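Local coordinates for Poly(A) RNA polymerase protein 2 (Saccharomyces cerevisiae, PDB 3NYB) that acts as the catalytic poly(A) polymerase subunit of TRAMP, a nuclear RNA surveillance complex, probably adding adenylate tails to RNAs marked for processing or decay, at residues 92-96 / 120-124. The protein carries 1 engineered substitution. Numbering follows the deposited sequence.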
ATOM      1  N   SER A  92     -26.487   1.243  16.694  1.00 59.46           N
ATOM      2  CA  SER A  92     -25.313   1.957  16.205  1.00 61.72           C
ATOM      3  C   SER A  92     -25.594   3.405  15.732  1.00 66.58           C
ATOM      4  O   SER A  92     -24.924   4.326  16.214  1.00 68.64           O
ATOM      5  CB  SER A  92     -24.628   1.145  15.109  1.00 59.44           C
ATOM      6  OG  SER A  92     -23.637   0.292  15.610  1.00 63.36           O
ATOM      7  N   ARG A  93     -26.562   3.579  14.825  1.00 62.57           N
ATOM      8  CA  ARG A  93     -26.770   4.850  14.201  1.00 62.69           C
ATOM      9  C   ARG A  93     -27.328   5.834  15.201  1.00 65.02           C
ATOM     10  O   ARG A  93     -26.790   6.970  15.363  1.00 74.35           O
ATOM     11  CB  ARG A  93     -27.707   4.747  13.018  1.00 68.03           C
ATOM     12  CG  ARG A  93     -26.934   4.301  11.762  1.00 70.37           C
ATOM     13  CD  ARG A  93     -27.814   4.193  10.552  1.00 80.45           C
ATOM     14  NE  ARG A  93     -27.049   3.761   9.371  1.00 88.58           N
ATOM     15  CZ  ARG A  93     -26.524   2.538   9.232  1.00 93.63           C
ATOM     16  NH1 ARG A  93     -26.742   1.630  10.163  1.00102.29           N
ATOM     17  NH2 ARG A  93     -25.785   2.197   8.182  1.00 83.69           N
ATOM     18  N   ASN A  94     -28.492   5.492  15.760  1.00 53.23           N
ATOM     19  CA  ASN A  94     -29.125   6.344  16.768  1.00 56.84           C
ATOM     20  C   ASN A  94     -28.107   6.919  17.760  1.00 51.60           C
ATOM     21  O   ASN A  94     -28.191   8.085  18.132  1.00 53.51           O
ATOM     22  CB  ASN A  94     -30.120   5.499  17.536  1.00 73.02           C
ATOM     23  CG  ASN A  94     -31.286   5.015  16.664  1.00 63.28           C
ATOM     24  OD1 ASN A  94     -31.643   5.592  15.603  1.00 53.39           O
ATOM     25  ND2 ASN A  94     -31.910   3.961  17.134  1.00 63.31           N
ATOM     26  N   ASN A  95     -27.117   6.105  18.144  1.00 40.73           N
ATOM     27  CA  ASN A  95     -26.074   6.501  19.119  1.00 32.59           C
ATOM     28  C   ASN A  95     -25.031   7.415  18.484  1.00 37.30           C
ATOM     29  O   ASN A  95     -24.479   8.290  19.145  1.00 43.42           O
ATOM     30  CB  ASN A  95     -25.402   5.264  19.752  1.00 28.57           C
ATOM     31  CG  ASN A  95     -26.312   4.576  20.791  1.00 47.25           C
ATOM     32  OD1 ASN A  95     -27.249   5.196  21.324  1.00 49.47           O
ATOM     33  ND2 ASN A  95     -26.028   3.317  21.097  1.00 53.84           N
ATOM     34  N   LEU A  96     -24.742   7.198  17.203  1.00 30.31           N
ATOM     35  CA  LEU A  96     -23.852   8.107  16.497  1.00 41.28           C
ATOM     36  C   LEU A  96     -24.489   9.504  16.379  1.00 48.02           C
ATOM     37  O   LEU A  96     -23.809  10.514  16.576  1.00 38.76           O
ATOM     38  CB  LEU A  96     -23.433   7.562  15.127  1.00 42.77           C
ATOM     39  CG  LEU A  96     -22.471   6.363  15.053  1.00 46.64           C
ATOM     40  CD1 LEU A  96     -22.546   5.649  13.701  1.00 40.67           C
ATOM     41  CD2 LEU A  96     -21.031   6.755  15.344  1.00 33.07           C
ATOM     42  N   VAL A 120     -20.518  -0.943   8.280  1.00 77.21           N
ATOM     43  CA  VAL A 120     -20.264  -0.379   9.602  1.00 66.49           C
ATOM     44  C   VAL A 120     -20.368   1.139   9.516  1.00 59.66           C
ATOM     45  O   VAL A 120     -19.599   1.773   8.792  1.00 43.49           O
ATOM     46  CB  VAL A 120     -18.872  -0.756  10.128  1.00 62.31           C
ATOM     47  CG1 VAL A 120     -18.636  -0.129  11.497  1.00 58.21           C
ATOM     48  CG2 VAL A 120     -18.726  -2.264  10.195  1.00 68.58           C
ATOM     49  N   PRO A 121     -21.337   1.721  10.240  1.00 62.31           N
ATOM     50  CA  PRO A 121     -21.608   3.162  10.184  1.00 57.46           C
ATOM     51  C   PRO A 121     -20.556   3.931  10.962  1.00 58.35           C
ATOM     52  O   PRO A 121     -20.183   3.516  12.058  1.00 59.39           O
ATOM     53  CB  PRO A 121     -22.972   3.292  10.856  1.00 49.68           C
ATOM     54  CG  PRO A 121     -23.077   2.114  11.750  1.00 58.58           C
ATOM     55  CD  PRO A 121     -22.201   1.022  11.207  1.00 62.76           C
ATOM     56  N   ILE A 122     -20.086   5.036  10.390  1.00 61.15           N
ATOM     57  CA  ILE A 122     -18.961   5.777  10.943  1.00 55.88           C
ATOM     58  C   ILE A 122     -19.217   7.279  10.977  1.00 42.53           C
ATOM     59  O   ILE A 122     -19.926   7.820  10.134  1.00 48.16           O
ATOM     60  CB  ILE A 122     -17.689   5.512  10.131  1.00 46.66           C
ATOM     61  CG1 ILE A 122     -17.268   4.056  10.284  1.00 47.29           C
ATOM     62  CG2 ILE A 122     -16.564   6.428  10.570  1.00 42.79           C
ATOM     63  CD1 ILE A 122     -16.177   3.664   9.313  1.00 57.37           C
ATOM     64  N   ILE A 123     -18.632   7.945  11.962  1.00 37.36           N
ATOM     65  CA  ILE A 123     -18.778   9.386  12.126  1.00 41.88           C
ATOM     66  C   ILE A 123     -17.399  10.050  11.941  1.00 46.10           C
ATOM     67  O   ILE A 123     -16.440   9.742  12.661  1.00 36.32           O
ATOM     68  CB  ILE A 123     -19.382   9.695  13.520  1.00 45.26           C
ATOM     69  CG1 ILE A 123     -19.514  11.181  13.756  1.00 47.87           C
ATOM     70  CG2 ILE A 123     -18.519   9.119  14.637  1.00 43.72           C
ATOM     71  CD1 ILE A 123     -19.514  11.514  15.230  1.00 42.28           C
ATOM     72  N   LYS A 124     -17.286  10.928  10.949  1.00 49.16           N
ATOM     73  CA  LYS A 124     -16.019  11.614  10.678  1.00 40.29           C
ATOM     74  C   LYS A 124     -16.117  13.069  11.096  1.00 41.46           C
ATOM     75  O   LYS A 124     -17.149  13.696  10.900  1.00 48.49           O
ATOM     76  CB  LYS A 124     -15.678  11.568   9.190  1.00 28.07           C
ATOM     77  CG  LYS A 124     -15.576  10.179   8.612  1.00 31.45           C
ATOM     78  CD  LYS A 124     -15.593  10.238   7.091  1.00 47.54           C
ATOM     79  CE  LYS A 124     -14.394  11.005   6.541  1.00 54.66           C
ATOM     80  NZ  LYS A 124     -14.360  11.004   5.048  1.00 59.64           N
TER
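L96 spreads its two methyl branches over successive inward-facing residues of the strand, and P121 (89 Å²) and L96 (84 Å²) contribute the largest shares of the 263 Å² buried between 92-96 and 120-124. L96 CD1 lies 3.7 Å from P121 CB, where the two side chains cross at about a right angle, and 3.6 Å from the P121 carbonyl O. L96 CD2 instead meets the branch methyl of I123, at 3.5 Å from I123 CG2, the leucine and isoleucine sliding past each other in opposite directions. In I123, with CG1 anti to the backbone N (chi1 178°), CG2 falls between N and the carbonyl carbon, against L96 CD2. One turn earlier, S92 CB comes within 3.8 Å of P121 CG, the ring carbon next to the one L96 meets.

The start of helix 92-105 packs here on a face of the mixed sheet, against strand 121-127, in the nucleotidyltransferase palm; the short segments run nearly parallel, at 14° with axes 8.9 Å apart. Alternation along the strand supports this reading: P121 and I123 point to the helix, whereas I122 points away. Cut back to an alanine, L96 would lose both methyl branches, which would probably leave P121 and I123 without their shared apolar partner and open a gap between helix and strand.

The remaining contact is that of a flat cation over an aliphatic ring. R93, extended from CG to NE, lays one guanidinium face over P121, whose CB sits 3.9 Å above the centre of that plane.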